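Local atomic coordinates of CD180 antigen (Mus musculus, PDB entry 3T6Q), a protein that may cooperate with MD-1 and TLR4 in the innate immune response of B cells to bacterial lipopolysaccharide, leading to NF-kappa-B activation. Residues A[16-21]-A[37-42]; A[43-48]-A[65-70]; A[85-90]-A[109-114]. One frame throughout, in Å; residues are numbered along the deposited sequence. Where two conformers were deposited one is given.

Contact 1 of 3, residues A[16-21]-A[37-42]; sequences TYNCEN and CLEFSF
Strands 16-18 and 37-39 run side by side, their directions only 3° apart, and Tyr17 is gripped from both of its backbone polar atoms: its N donates to Cys37 O at 3.0 Å, and Glu39 N donates to its O at 3.0 Å. Beyond the strands the ladder continues with Cys19 N to Glu39 O at 2.9 Å and Asn21 N to Ser41 O at 3.1 Å.

On the face carrying Thr16, Asn18, Cys37 and Glu39, Asn18 ND2 comes within 2.6 Å of Glu39 OE1, the two side chains crossing at about a right angle with their amide and carboxylate planes 70° apart. The same amide folds back on its own segment. With CG anti to the backbone N (chi1 -173°), OD1 accepts from Glu20 N at 2.9 Å, an Asx turn, while ND2 meets Glu20 OE1 from above the carboxylate plane. Leu38, on the other face, lays CD1 3.7 Å from Cys19 SG. Cys19 CB meets Phe40 CD2 at 3.7 Å, and its sulfur makes an oblique sulfur-aromatic contact with that ring.

Further out, the disulfide to Cys8 fixes Cys19, and Tyr17 OH bonds to Glu10. A water joins Glu20 OE2 to Ser41 N, and outside the two segments the same carboxylate oxygen forms a salt bridge with a basic side chain of another protein's chain. This is the junction where a disulfide-bearing LRRNT cap adds a parallel strand to the first leucine-rich repeat, continuing the solenoid's concave sheet.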
ATOM      1  N   THR A  16      11.673  31.960   1.273  1.00 31.96           N
ATOM      2  CA  THR A  16      11.631  30.561   1.772  1.00 31.88           C
ATOM      3  C   THR A  16      10.983  30.461   3.117  1.00 34.47           C
ATOM      4  O   THR A  16      11.445  31.065   4.070  1.00 35.23           O
ATOM      5  CB  THR A  16      13.037  29.974   1.879  1.00 30.89           C
ATOM      6  OG1 THR A  16      13.611  29.963   0.579  1.00 33.03           O
ATOM      7  CG2 THR A  16      13.014  28.523   2.424  1.00 32.49           C
ATOM      8  N   TYR A  17       9.908  29.678   3.190  1.00 34.87           N
ATOM      9  CA  TYR A  17       9.127  29.557   4.412  1.00 33.72           C
ATOM     10  C   TYR A  17       8.948  28.089   4.775  1.00 31.54           C
ATOM     11  O   TYR A  17       8.656  27.251   3.897  1.00 26.01           O
ATOM     12  CB  TYR A  17       7.784  30.301   4.291  1.00 38.12           C
ATOM     13  CG  TYR A  17       8.013  31.800   4.236  1.00 37.42           C
ATOM     14  CD1 TYR A  17       8.053  32.569   5.408  1.00 41.61           C
ATOM     15  CD2 TYR A  17       8.276  32.431   3.013  1.00 37.77           C
ATOM     16  CE1 TYR A  17       8.311  33.933   5.353  1.00 41.27           C
ATOM     17  CE2 TYR A  17       8.535  33.787   2.950  1.00 43.08           C
ATOM     18  CZ  TYR A  17       8.555  34.529   4.118  1.00 42.90           C
ATOM     19  OH  TYR A  17       8.832  35.871   4.035  1.00 50.30           O
ATOM     20  N   ASN A  18       9.204  27.797   6.049  1.00 31.18           N
ATOM     21  CA  ASN A  18       8.932  26.481   6.611  1.00 33.52           C
ATOM     22  C   ASN A  18       7.702  26.518   7.514  1.00 32.15           C
ATOM     23  O   ASN A  18       7.743  27.066   8.613  1.00 35.92           O
ATOM     24  CB  ASN A  18      10.142  25.988   7.400  1.00 36.91           C
ATOM     25  CG  ASN A  18       9.985  24.559   7.862  1.00 37.29           C
ATOM     26  OD1 ASN A  18       8.930  24.158   8.351  1.00 38.24           O
ATOM     27  ND2 ASN A  18      11.017  23.773   7.670  1.00 44.13           N
ATOM     28  N   CYS A  19       6.608  25.937   7.035  1.00 30.23           N
ATOM     29  CA  CYS A  19       5.361  25.848   7.788  1.00 35.13           C
ATOM     30  C   CYS A  19       5.069  24.416   8.248  1.00 32.05           C
ATOM     31  O   CYS A  19       3.904  24.070   8.487  1.00 35.31           O
ATOM     32  CB  CYS A  19       4.201  26.300   6.917  1.00 31.55           C
ATOM     33  SG  CYS A  19       4.591  27.732   5.898  1.00 44.58           S
ATOM     34  N   GLU A  20       6.105  23.589   8.362  1.00 31.46           N
ATOM     35  CA  GLU A  20       5.908  22.168   8.708  1.00 34.39           C
ATOM     36  C   GLU A  20       5.270  22.020  10.076  1.00 31.79           C
ATOM     37  O   GLU A  20       5.609  22.766  10.996  1.00 32.73           O
ATOM     38  CB  GLU A  20       7.238  21.413   8.737  1.00 37.73           C
ATOM     39  CG  GLU A  20       7.929  21.287   7.405  1.00 45.11           C
ATOM     40  CD  GLU A  20       9.227  20.505   7.512  1.00 58.64           C
ATOM     41  OE1 GLU A  20      10.038  20.821   8.414  1.00 56.33           O
ATOM     42  OE2 GLU A  20       9.431  19.569   6.702  1.00 68.71           O
ATOM     43  N   ASN A  21       4.372  21.048  10.212  1.00 32.09           N
ATOM     44  CA  ASN A  21       3.825  20.655  11.525  1.00 35.26           C
ATOM     45  C   ASN A  21       2.960  21.658  12.241  1.00 33.21           C
ATOM     46  O   ASN A  21       2.840  21.581  13.461  1.00 37.02           O
ATOM     47  CB  ASN A  21       4.951  20.305  12.501  1.00 44.79           C
ATOM     48  CG  ASN A  21       5.569  18.990  12.207  1.00 46.65           C
ATOM     49  OD1 ASN A  21       4.859  18.008  12.013  1.00 49.14           O
ATOM     50  ND2 ASN A  21       6.903  18.949  12.165  1.00 45.16           N
ATOM     51  N   CYS A  37      10.081  29.005  -2.222  0.50 26.20           N
ATOM     52  CA  CYS A  37      10.320  27.671  -1.633  0.50 28.74           C
ATOM     53  C   CYS A  37       9.472  27.483  -0.382  0.50 29.32           C
ATOM     54  O   CYS A  37       9.737  28.098   0.648  0.50 30.08           O
ATOM     55  CB  CYS A  37      11.809  27.457  -1.324  0.50 30.51           C
ATOM     56  SG  CYS A  37      12.923  27.738  -2.723  0.50 36.14           S
ATOM     57  N   LEU A  38       8.451  26.626  -0.495  1.00 29.04           N
ATOM     58  CA  LEU A  38       7.473  26.402   0.560  1.00 24.32           C
ATOM     59  C   LEU A  38       7.551  24.943   1.078  1.00 25.08           C
ATOM     60  O   LEU A  38       7.289  23.990   0.336  1.00 23.77           O
ATOM     61  CB  LEU A  38       6.052  26.709   0.049  1.00 26.29           C
ATOM     62  CG  LEU A  38       5.012  26.744   1.201  1.00 25.13           C
ATOM     63  CD1 LEU A  38       5.425  27.711   2.300  1.00 29.21           C
ATOM     64  CD2 LEU A  38       3.598  27.030   0.724  1.00 26.93           C
ATOM     65  N   GLU A  39       7.915  24.805   2.345  1.00 24.33           N
ATOM     66  CA  GLU A  39       8.012  23.488   3.017  1.00 27.76           C
ATOM     67  C   GLU A  39       6.758  23.402   3.833  1.00 25.72           C
ATOM     68  O   GLU A  39       6.626  24.053   4.880  1.00 30.26           O
ATOM     69  CB  GLU A  39       9.260  23.498   3.917  1.00 30.04           C
ATOM     70  CG  GLU A  39      10.466  24.039   3.149  1.00 38.43           C
ATOM     71  CD  GLU A  39      11.746  24.085   3.956  1.00 47.79           C
ATOM     72  OE1 GLU A  39      11.702  23.885   5.182  1.00 53.61           O
ATOM     73  OE2 GLU A  39      12.809  24.329   3.352  1.00 53.63           O
ATOM     74  N   PHE A  40       5.805  22.629   3.344  1.00 25.23           N
ATOM     75  CA  PHE A  40       4.496  22.606   3.963  1.00 25.52           C
ATOM     76  C   PHE A  40       4.148  21.212   4.533  1.00 24.62           C
ATOM     77  O   PHE A  40       2.968  20.905   4.723  1.00 25.45           O
ATOM     78  CB  PHE A  40       3.460  23.054   2.901  1.00 24.87           C
ATOM     79  CG  PHE A  40       2.240  23.761   3.480  1.00 27.28           C
ATOM     80  CD1 PHE A  40       1.011  23.116   3.562  1.00 25.23           C
ATOM     81  CD2 PHE A  40       2.330  25.069   3.919  1.00 30.02           C
ATOM     82  CE1 PHE A  40      -0.109  23.765   4.099  1.00 30.84           C
ATOM     83  CE2 PHE A  40       1.225  25.735   4.452  1.00 33.09           C
ATOM     84  CZ  PHE A  40      -0.001  25.077   4.541  1.00 30.33           C
ATOM     85  N   SER A  41       5.160  20.379   4.782  0.50 23.41           N
ATOM     86  CA  SER A  41       4.899  19.001   5.217  0.50 24.07           C
ATOM     87  C   SER A  41       4.177  18.938   6.551  0.50 24.03           C
ATOM     88  O   SER A  41       4.315  19.826   7.390  0.50 25.64           O
ATOM     89  CB  SER A  41       6.169  18.171   5.297  0.50 23.21           C
ATOM     90  OG  SER A  41       7.109  18.754   6.175  0.50 24.79           O
ATOM     91  N   PHE A  42       3.423  17.861   6.724  1.00 24.75           N
ATOM     92  CA  PHE A  42       2.764  17.535   7.993  1.00 28.12           C
ATOM     93  C   PHE A  42       1.688  18.550   8.375  1.00 28.37           C
ATOM     94  O   PHE A  42       1.501  18.847   9.556  1.00 28.90           O
ATOM     95  CB  PHE A  42       3.768  17.336   9.135  1.00 25.09           C
ATOM     96  CG  PHE A  42       4.738  16.177   8.910  1.00 26.13           C
ATOM     97  CD1 PHE A  42       6.029  16.415   8.477  1.00 25.04           C
ATOM     98  CD2 PHE A  42       4.346  14.857   9.152  1.00 27.25           C
ATOM     99  CE1 PHE A  42       6.932  15.370   8.279  1.00 28.64           C
ATOM    100  CE2 PHE A  42       5.249  13.805   8.978  1.00 25.82           C
ATOM    101  CZ  PHE A  42       6.528  14.057   8.518  1.00 25.38           C
TER
HETATM  102  O   HOH W   1       8.322  20.609   4.504  1.00 31.68           O

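Contact 2 of 3, residues A[43-48]-A[65-70]; sequences NVLPTI and TRCQIY
Asn43 meets Cys67 at both ends of its backbone. Its N donates to Cys67 SG at 3.6 Å, a long bond to a soft acceptor, reasonably straight at 157°. Its O lies 3.3 Å from Cys67 CA, in a CA-H...O contact. The sulfur takes this position because it stands beside its own backbone N, anti to the carbonyl carbon (chi1 -82°).

Val44 comes next. Its CG2 branch runs alongside the extended Gln68 chain, 3.9 Å from OE1, the two side chains pointing the same way at the surface.

Leu45 turns back to the main-chain pairing: its N donates to Cys67 O at 2.8 Å. Its own O sits against Ile69, 3.2 Å from CG1 and also close to the CA-H, while Leu45 CB packs on the same CG1 at 3.9 Å. Ile69 CG1 thus touches both the carbonyl oxygen and the CB of Leu45, whose CD1 faces Cys67 CB instead.

Pro46, with no N-H to give, contributes its carbonyl. Tyr70 N donates to Pro46 O at 2.9 Å, from a position tilted 29° out of the carbonyl plane. The same oxygen lies at the edge of the Tyr70 ring. At Ile48, where strand 47-48 is under way beside strand 71-72, CG1 reaches Ile69 CG2 at 4.1 Å, the two side chains crossing at about a right angle.

One step along the stack, Asn91 OD1 accepts from both Cys67 N and Ile69 N, holding that turn from within. Asn43, Cys67 and Asn91 recur at 24-residue spacing, at the place of the consensus asparagine, for which cysteine is a familiar alternative; the arrangement is the asparagine ladder of the leucine-rich repeat fold.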
ATOM      1  N   ASN A  43       0.983  19.071   7.378  1.00 24.08           N
ATOM      2  CA  ASN A  43      -0.196  19.877   7.659  1.00 25.74           C
ATOM      3  C   ASN A  43      -1.426  19.068   7.303  1.00 25.49           C
ATOM      4  O   ASN A  43      -1.358  17.811   7.292  1.00 23.78           O
ATOM      5  CB  ASN A  43      -0.101  21.247   6.964  1.00 25.56           C
ATOM      6  CG  ASN A  43       0.940  22.134   7.610  1.00 26.67           C
ATOM      7  OD1 ASN A  43       1.967  22.493   6.992  1.00 31.29           O
ATOM      8  ND2 ASN A  43       0.730  22.452   8.878  1.00 23.15           N
ATOM      9  N   VAL A  44      -2.552  19.734   7.061  1.00 25.37           N
ATOM     10  CA  VAL A  44      -3.832  19.017   6.925  1.00 26.44           C
ATOM     11  C   VAL A  44      -4.671  19.585   5.788  1.00 28.89           C
ATOM     12  O   VAL A  44      -5.428  20.552   6.000  1.00 25.75           O
ATOM     13  CB  VAL A  44      -4.672  19.047   8.224  1.00 30.11           C
ATOM     14  CG1 VAL A  44      -5.882  18.131   8.072  1.00 29.07           C
ATOM     15  CG2 VAL A  44      -3.836  18.632   9.440  1.00 33.87           C
ATOM     16  N   LEU A  45      -4.586  18.941   4.618  1.00 23.78           N
ATOM     17  CA  LEU A  45      -5.215  19.412   3.378  1.00 27.34           C
ATOM     18  C   LEU A  45      -6.032  18.321   2.683  1.00 26.84           C
ATOM     19  O   LEU A  45      -5.616  17.778   1.665  1.00 26.72           O
ATOM     20  CB  LEU A  45      -4.133  19.960   2.423  1.00 23.95           C
ATOM     21  CG  LEU A  45      -3.256  21.078   2.975  1.00 27.48           C
ATOM     22  CD1 LEU A  45      -2.117  21.241   1.979  1.00 27.22           C
ATOM     23  CD2 LEU A  45      -3.979  22.416   3.173  1.00 26.92           C
ATOM     24  N   PRO A  46      -7.230  17.995   3.224  1.00 25.70           N
ATOM     25  CA  PRO A  46      -7.926  16.795   2.759  1.00 24.50           C
ATOM     26  C   PRO A  46      -8.204  16.848   1.258  1.00 27.05           C
ATOM     27  O   PRO A  46      -8.118  15.819   0.576  1.00 23.53           O
ATOM     28  CB  PRO A  46      -9.229  16.813   3.610  1.00 26.28           C
ATOM     29  CG  PRO A  46      -8.799  17.458   4.865  1.00 29.82           C
ATOM     30  CD  PRO A  46      -7.860  18.561   4.433  1.00 26.03           C
ATOM     31  N   THR A  47      -8.483  18.039   0.720  1.00 24.09           N
ATOM     32  CA  THR A  47      -8.578  18.169  -0.748  1.00 26.93           C
ATOM     33  C   THR A  47      -7.757  19.385  -1.127  1.00 23.94           C
ATOM     34  O   THR A  47      -7.692  20.331  -0.365  1.00 25.08           O
ATOM     35  CB  THR A  47     -10.027  18.417  -1.244  1.00 30.66           C
ATOM     36  OG1 THR A  47     -10.459  19.685  -0.761  1.00 28.83           O
ATOM     37  CG2 THR A  47     -11.023  17.335  -0.760  1.00 30.12           C
ATOM     38  N   ILE A  48      -7.097  19.331  -2.276  1.00 23.03           N
ATOM     39  CA  ILE A  48      -6.453  20.511  -2.827  1.00 22.25           C
ATOM     40  C   ILE A  48      -7.099  20.683  -4.209  1.00 19.22           C
ATOM     41  O   ILE A  48      -7.562  19.696  -4.865  1.00 24.42           O
ATOM     42  CB  ILE A  48      -4.889  20.417  -2.845  1.00 21.12           C
ATOM     43  CG1 ILE A  48      -4.413  19.164  -3.648  1.00 22.31           C
ATOM     44  CG2 ILE A  48      -4.374  20.349  -1.405  1.00 24.10           C
ATOM     45  CD1 ILE A  48      -2.875  19.028  -3.732  1.00 21.77           C
ATOM     46  N   THR A  65       4.537  16.768   1.653  1.00 19.20           N
ATOM     47  CA  THR A  65       4.755  15.465   2.311  1.00 20.43           C
ATOM     48  C   THR A  65       3.789  15.256   3.470  1.00 18.64           C
ATOM     49  O   THR A  65       3.666  16.122   4.340  1.00 22.16           O
ATOM     50  CB  THR A  65       6.188  15.369   2.868  1.00 18.96           C
ATOM     51  OG1 THR A  65       7.103  15.300   1.782  1.00 19.13           O
ATOM     52  CG2 THR A  65       6.367  14.118   3.792  1.00 18.64           C
ATOM     53  N   ARG A  66       3.079  14.131   3.449  1.00 20.00           N
ATOM     54  CA  ARG A  66       2.209  13.730   4.543  1.00 22.13           C
ATOM     55  C   ARG A  66       1.280  14.886   5.035  1.00 24.56           C
ATOM     56  O   ARG A  66       1.298  15.272   6.226  1.00 23.86           O
ATOM     57  CB  ARG A  66       2.981  13.070   5.701  1.00 22.43           C
ATOM     58  CG  ARG A  66       2.023  12.420   6.730  1.00 26.41           C
ATOM     59  CD  ARG A  66       2.598  11.361   7.647  1.00 30.91           C
ATOM     60  NE  ARG A  66       2.941  10.159   6.898  1.00 37.70           N
ATOM     61  CZ  ARG A  66       2.169   9.090   6.762  1.00 30.43           C
ATOM     62  NH1 ARG A  66       2.601   8.093   6.043  1.00 29.32           N
ATOM     63  NH2 ARG A  66       0.963   9.034   7.312  1.00 37.98           N
ATOM     64  N   CYS A  67       0.495  15.424   4.101  1.00 22.24           N
ATOM     65  CA  CYS A  67      -0.477  16.496   4.405  1.00 23.23           C
ATOM     66  C   CYS A  67      -1.916  15.983   4.460  1.00 23.29           C
ATOM     67  O   CYS A  67      -2.857  16.773   4.395  1.00 21.82           O
ATOM     68  CB  CYS A  67      -0.373  17.639   3.366  1.00 21.06           C
ATOM     69  SG  CYS A  67       0.992  18.718   3.832  1.00 23.12           S
ATOM     70  N   GLN A  68      -2.081  14.667   4.530  1.00 21.78           N
ATOM     71  CA  GLN A  68      -3.425  14.059   4.574  1.00 26.18           C
ATOM     72  C   GLN A  68      -4.289  14.419   3.349  1.00 27.07           C
ATOM     73  O   GLN A  68      -5.523  14.535   3.435  1.00 23.17           O
ATOM     74  CB  GLN A  68      -4.106  14.404   5.921  1.00 27.16           C
ATOM     75  CG  GLN A  68      -3.379  13.795   7.107  1.00 35.10           C
ATOM     76  CD  GLN A  68      -3.955  14.228   8.437  1.00 48.25           C
ATOM     77  OE1 GLN A  68      -3.249  14.769   9.278  1.00 52.75           O
ATOM     78  NE2 GLN A  68      -5.245  13.995   8.634  1.00 46.78           N
ATOM     79  N   ILE A  69      -3.656  14.554   2.180  1.00 21.88           N
ATOM     80  CA  ILE A  69      -4.372  14.895   0.961  1.00 20.53           C
ATOM     81  C   ILE A  69      -4.983  13.644   0.344  1.00 23.66           C
ATOM     82  O   ILE A  69      -4.262  12.695   0.060  1.00 21.47           O
ATOM     83  CB  ILE A  69      -3.418  15.542  -0.078  1.00 17.73           C
ATOM     84  CG1 ILE A  69      -2.827  16.816   0.496  1.00 19.42           C
ATOM     85  CG2 ILE A  69      -4.159  15.793  -1.387  1.00 17.91           C
ATOM     86  CD1 ILE A  69      -1.523  17.223  -0.252  1.00 20.51           C
ATOM     87  N   TYR A  70      -6.316  13.629   0.200  1.00 20.68           N
ATOM     88  CA  TYR A  70      -7.041  12.544  -0.460  1.00 21.61           C
ATOM     89  C   TYR A  70      -7.419  12.886  -1.887  1.00 19.34           C
ATOM     90  O   TYR A  70      -7.610  11.979  -2.683  1.00 25.39           O
ATOM     91  CB  TYR A  70      -8.325  12.205   0.326  1.00 22.65           C
ATOM     92  CG  TYR A  70      -8.024  11.581   1.686  1.00 24.81           C
ATOM     93  CD1 TYR A  70      -7.976  10.195   1.834  1.00 23.41           C
ATOM     94  CD2 TYR A  70      -7.767  12.379   2.810  1.00 27.08           C
ATOM     95  CE1 TYR A  70      -7.716   9.610   3.080  1.00 27.50           C
ATOM     96  CE2 TYR A  70      -7.457  11.800   4.057  1.00 29.73           C
ATOM     97  CZ  TYR A  70      -7.444  10.412   4.182  1.00 28.28           C
ATOM     98  OH  TYR A  70      -7.175   9.800   5.409  1.00 34.44           O
TER
HETATM   99  O   HOH W   2      -0.125  15.680   8.558  1.00 33.11           O

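Contact 3 of 3, residues A[85-90]-A[109-114]; sequences TLVLTA and HLFFIQ
Phe111 lies alongside segment 85-90, the CD2/CE2 edge of its ring turned toward it, and touches it through CB, CD2 and CE2. Its CB lies 3.5 Å from Thr89 OG1 and 3.9 Å from Val87 CG1. With CG beside the backbone N (chi1 -63°), the ring swings back toward the start of strand 85-87. CD2 then passes 4.1 Å from Val87 CG2, and Leu86 O lies in the ring plane at the edge, 3.9 Å from the same CD2. Farther along, CE2 meets Thr85 CG2 obliquely at 3.9 Å.

The backbone holds the residue in place: Phe111 N donates to Leu86 O at 3.0 Å, nearly straight at 170°, and Phe111 O accepts from Leu88 N at 2.8 Å. The Thr89 hydroxyl that touches CB also takes a weak bond from Ile113 N, 3.5 Å from OG1. Outside the pair, Phe111 stacks on Tyr135 of the following strand and packs against a basic side chain of another protein's chain.

The polar hold thus comes chiefly from main-chain bonds, which do not depend on the side chains. Side chains add methyl-to-ring packing at Phe111 and, on the other face, Leu86 against Leu110, as in successive leucine-rich repeats.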
ATOM      1  N   THR A  85      10.197  21.441  -8.442  1.00 19.97           N
ATOM      2  CA  THR A  85      10.097  20.199  -7.613  1.00 21.15           C
ATOM      3  C   THR A  85       8.751  20.220  -6.924  1.00 18.03           C
ATOM      4  O   THR A  85       8.371  21.235  -6.344  1.00 20.69           O
ATOM      5  CB  THR A  85      11.222  20.164  -6.551  1.00 24.52           C
ATOM      6  OG1 THR A  85      12.465  20.058  -7.245  1.00 23.05           O
ATOM      7  CG2 THR A  85      11.115  18.930  -5.567  1.00 21.51           C
ATOM      8  N   LEU A  86       8.013  19.126  -7.033  1.00 18.66           N
ATOM      9  CA  LEU A  86       6.772  19.008  -6.263  1.00 17.30           C
ATOM     10  C   LEU A  86       6.837  17.686  -5.452  1.00 18.17           C
ATOM     11  O   LEU A  86       7.143  16.650  -6.017  1.00 19.47           O
ATOM     12  CB  LEU A  86       5.616  18.956  -7.249  1.00 16.90           C
ATOM     13  CG  LEU A  86       4.214  18.650  -6.646  1.00 17.14           C
ATOM     14  CD1 LEU A  86       3.864  19.702  -5.624  1.00 17.52           C
ATOM     15  CD2 LEU A  86       3.203  18.501  -7.777  1.00 17.21           C
ATOM     16  N   VAL A  87       6.618  17.754  -4.141  1.00 18.25           N
ATOM     17  CA  VAL A  87       6.719  16.534  -3.305  1.00 17.77           C
ATOM     18  C   VAL A  87       5.323  16.195  -2.755  1.00 18.45           C
ATOM     19  O   VAL A  87       4.789  16.955  -1.953  1.00 18.43           O
ATOM     20  CB  VAL A  87       7.655  16.766  -2.126  1.00 19.52           C
ATOM     21  CG1 VAL A  87       7.915  15.459  -1.346  1.00 17.54           C
ATOM     22  CG2 VAL A  87       9.012  17.354  -2.579  1.00 17.57           C
ATOM     23  N   LEU A  88       4.739  15.091  -3.210  1.00 17.05           N
ATOM     24  CA  LEU A  88       3.396  14.654  -2.731  1.00 18.99           C
ATOM     25  C   LEU A  88       3.482  13.346  -1.942  1.00 19.39           C
ATOM     26  O   LEU A  88       2.493  12.621  -1.769  1.00 18.54           O
ATOM     27  CB  LEU A  88       2.430  14.489  -3.927  1.00 19.71           C
ATOM     28  CG  LEU A  88       1.894  15.885  -4.362  1.00 22.04           C
ATOM     29  CD1 LEU A  88       1.400  15.753  -5.798  1.00 21.31           C
ATOM     30  CD2 LEU A  88       0.784  16.411  -3.428  1.00 22.27           C
ATOM     31  N   THR A  89       4.694  13.028  -1.532  1.00 18.99           N
ATOM     32  CA  THR A  89       4.993  11.799  -0.811  1.00 19.74           C
ATOM     33  C   THR A  89       4.090  11.606   0.422  1.00 18.35           C
ATOM     34  O   THR A  89       3.848  12.558   1.156  1.00 16.81           O
ATOM     35  CB  THR A  89       6.466  11.838  -0.391  1.00 18.32           C
ATOM     36  OG1 THR A  89       7.245  11.729  -1.600  1.00 18.41           O
ATOM     37  CG2 THR A  89       6.810  10.621   0.547  1.00 17.05           C
ATOM     38  N   ALA A  90       3.638  10.367   0.626  1.00 18.24           N
ATOM     39  CA  ALA A  90       2.953   9.927   1.851  1.00 19.37           C
ATOM     40  C   ALA A  90       1.564  10.576   2.046  1.00 21.64           C
ATOM     41  O   ALA A  90       1.127  10.808   3.190  1.00 21.05           O
ATOM     42  CB  ALA A  90       3.808  10.108   3.099  1.00 18.55           C
ATOM     43  N   HIS A 109      11.199  17.498 -11.208  1.00 21.31           N
ATOM     44  CA  HIS A 109      11.303  16.372 -10.234  1.00 20.12           C
ATOM     45  C   HIS A 109       9.988  16.244  -9.500  1.00 20.53           C
ATOM     46  O   HIS A 109       9.469  17.212  -8.930  1.00 18.73           O
ATOM     47  CB  HIS A 109      12.413  16.677  -9.236  1.00 19.36           C
ATOM     48  CG  HIS A 109      13.697  17.209  -9.887  1.00 22.56           C
ATOM     49  ND1 HIS A 109      14.486  16.441 -10.650  1.00 23.11           N
ATOM     50  CD2 HIS A 109      14.271  18.492  -9.886  1.00 24.67           C
ATOM     51  CE1 HIS A 109      15.549  17.185 -11.103  1.00 24.20           C
ATOM     52  NE2 HIS A 109      15.407  18.437 -10.629  1.00 28.42           N
ATOM     53  N   LEU A 110       9.452  15.049  -9.507  1.00 20.11           N
ATOM     54  CA  LEU A 110       8.153  14.826  -8.874  1.00 18.87           C
ATOM     55  C   LEU A 110       8.311  13.624  -7.948  1.00 20.92           C
ATOM     56  O   LEU A 110       8.812  12.580  -8.394  1.00 19.92           O
ATOM     57  CB  LEU A 110       7.083  14.561  -9.940  1.00 17.04           C
ATOM     58  CG  LEU A 110       5.682  14.115  -9.470  1.00 20.33           C
ATOM     59  CD1 LEU A 110       5.065  15.198  -8.618  1.00 16.31           C
ATOM     60  CD2 LEU A 110       4.760  13.842 -10.643  1.00 21.38           C
ATOM     61  N   PHE A 111       7.910  13.789  -6.684  1.00 18.09           N
ATOM     62  CA  PHE A 111       7.954  12.690  -5.677  1.00 19.39           C
ATOM     63  C   PHE A 111       6.518  12.260  -5.357  1.00 20.43           C
ATOM     64  O   PHE A 111       5.666  13.070  -4.923  1.00 18.88           O
ATOM     65  CB  PHE A 111       8.661  13.177  -4.435  1.00 19.79           C
ATOM     66  CG  PHE A 111      10.118  13.553  -4.682  1.00 23.67           C
ATOM     67  CD1 PHE A 111      11.152  12.665  -4.355  1.00 21.36           C
ATOM     68  CD2 PHE A 111      10.450  14.754  -5.359  1.00 22.39           C
ATOM     69  CE1 PHE A 111      12.497  13.004  -4.573  1.00 19.97           C
ATOM     70  CE2 PHE A 111      11.801  15.076  -5.627  1.00 25.25           C
ATOM     71  CZ  PHE A 111      12.819  14.194  -5.227  1.00 24.85           C
ATOM     72  N   PHE A 112       6.249  11.005  -5.617  1.00 19.01           N
ATOM     73  CA  PHE A 112       4.918  10.420  -5.414  1.00 19.32           C
ATOM     74  C   PHE A 112       5.079   9.131  -4.583  1.00 18.36           C
ATOM     75  O   PHE A 112       4.392   8.146  -4.800  1.00 17.30           O
ATOM     76  CB  PHE A 112       4.299  10.113  -6.776  1.00 20.64           C
ATOM     77  CG  PHE A 112       2.968  10.760  -6.991  1.00 25.06           C
ATOM     78  CD1 PHE A 112       1.797  10.010  -6.895  1.00 29.88           C
ATOM     79  CD2 PHE A 112       2.889  12.118  -7.313  1.00 28.43           C
ATOM     80  CE1 PHE A 112       0.561  10.594  -7.094  1.00 25.83           C
ATOM     81  CE2 PHE A 112       1.643  12.711  -7.537  1.00 26.91           C
ATOM     82  CZ  PHE A 112       0.495  11.952  -7.403  1.00 28.89           C
ATOM     83  N   ILE A 113       5.985   9.179  -3.610  1.00 16.51           N
ATOM     84  CA  ILE A 113       6.344   7.997  -2.807  1.00 16.64           C
ATOM     85  C   ILE A 113       5.203   7.637  -1.827  1.00 16.62           C
ATOM     86  O   ILE A 113       4.617   8.503  -1.177  1.00 17.81           O
ATOM     87  CB  ILE A 113       7.711   8.270  -2.085  1.00 17.36           C
ATOM     88  CG1 ILE A 113       8.856   8.352  -3.112  1.00 15.58           C
ATOM     89  CG2 ILE A 113       8.021   7.221  -0.997  1.00 16.98           C
ATOM     90  CD1 ILE A 113      10.116   9.065  -2.600  1.00 17.23           C
ATOM     91  N   GLN A 114       4.923   6.336  -1.689  1.00 16.93           N
ATOM     92  CA  GLN A 114       3.977   5.875  -0.681  1.00 17.62           C
ATOM     93  C   GLN A 114       2.706   6.742  -0.724  1.00 17.96           C
ATOM     94  O   GLN A 114       2.274   7.338   0.281  1.00 19.39           O
ATOM     95  CB  GLN A 114       4.561   5.820   0.740  1.00 17.36           C
ATOM     96  CG  GLN A 114       3.768   4.858   1.645  1.00 18.11           C
ATOM     97  CD  GLN A 114       4.336   4.783   3.060  1.00 20.68           C
ATOM     98  OE1 GLN A 114       4.290   5.763   3.799  1.00 20.75           O
ATOM     99  NE2 GLN A 114       4.856   3.609   3.442  1.00 20.28           N
TER

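Contacts 1 and 3 belong to the same run of parallel strands, separated by strand 61-63, and none of their touching residues is fully exposed. Contact 2 lies where successive coils leave that run and turn toward strands 47-48 and 71-72; Pro46 and Gln68 there face solvent. Its bonds are scattered over loop residues, one of them to a sulfur, whereas the other two have backbone ladders. The carboxylates of Glu20 and Glu39 give contact 1 more polar side-chain chemistry; in contact 3 packing round Phe111 and the leucines predominates. Contact 2 bridges them: Thr65 O probably accepts from Phe42 N, and Arg66 N probably donates to Thr89 O. All three also touch the chain of another protein.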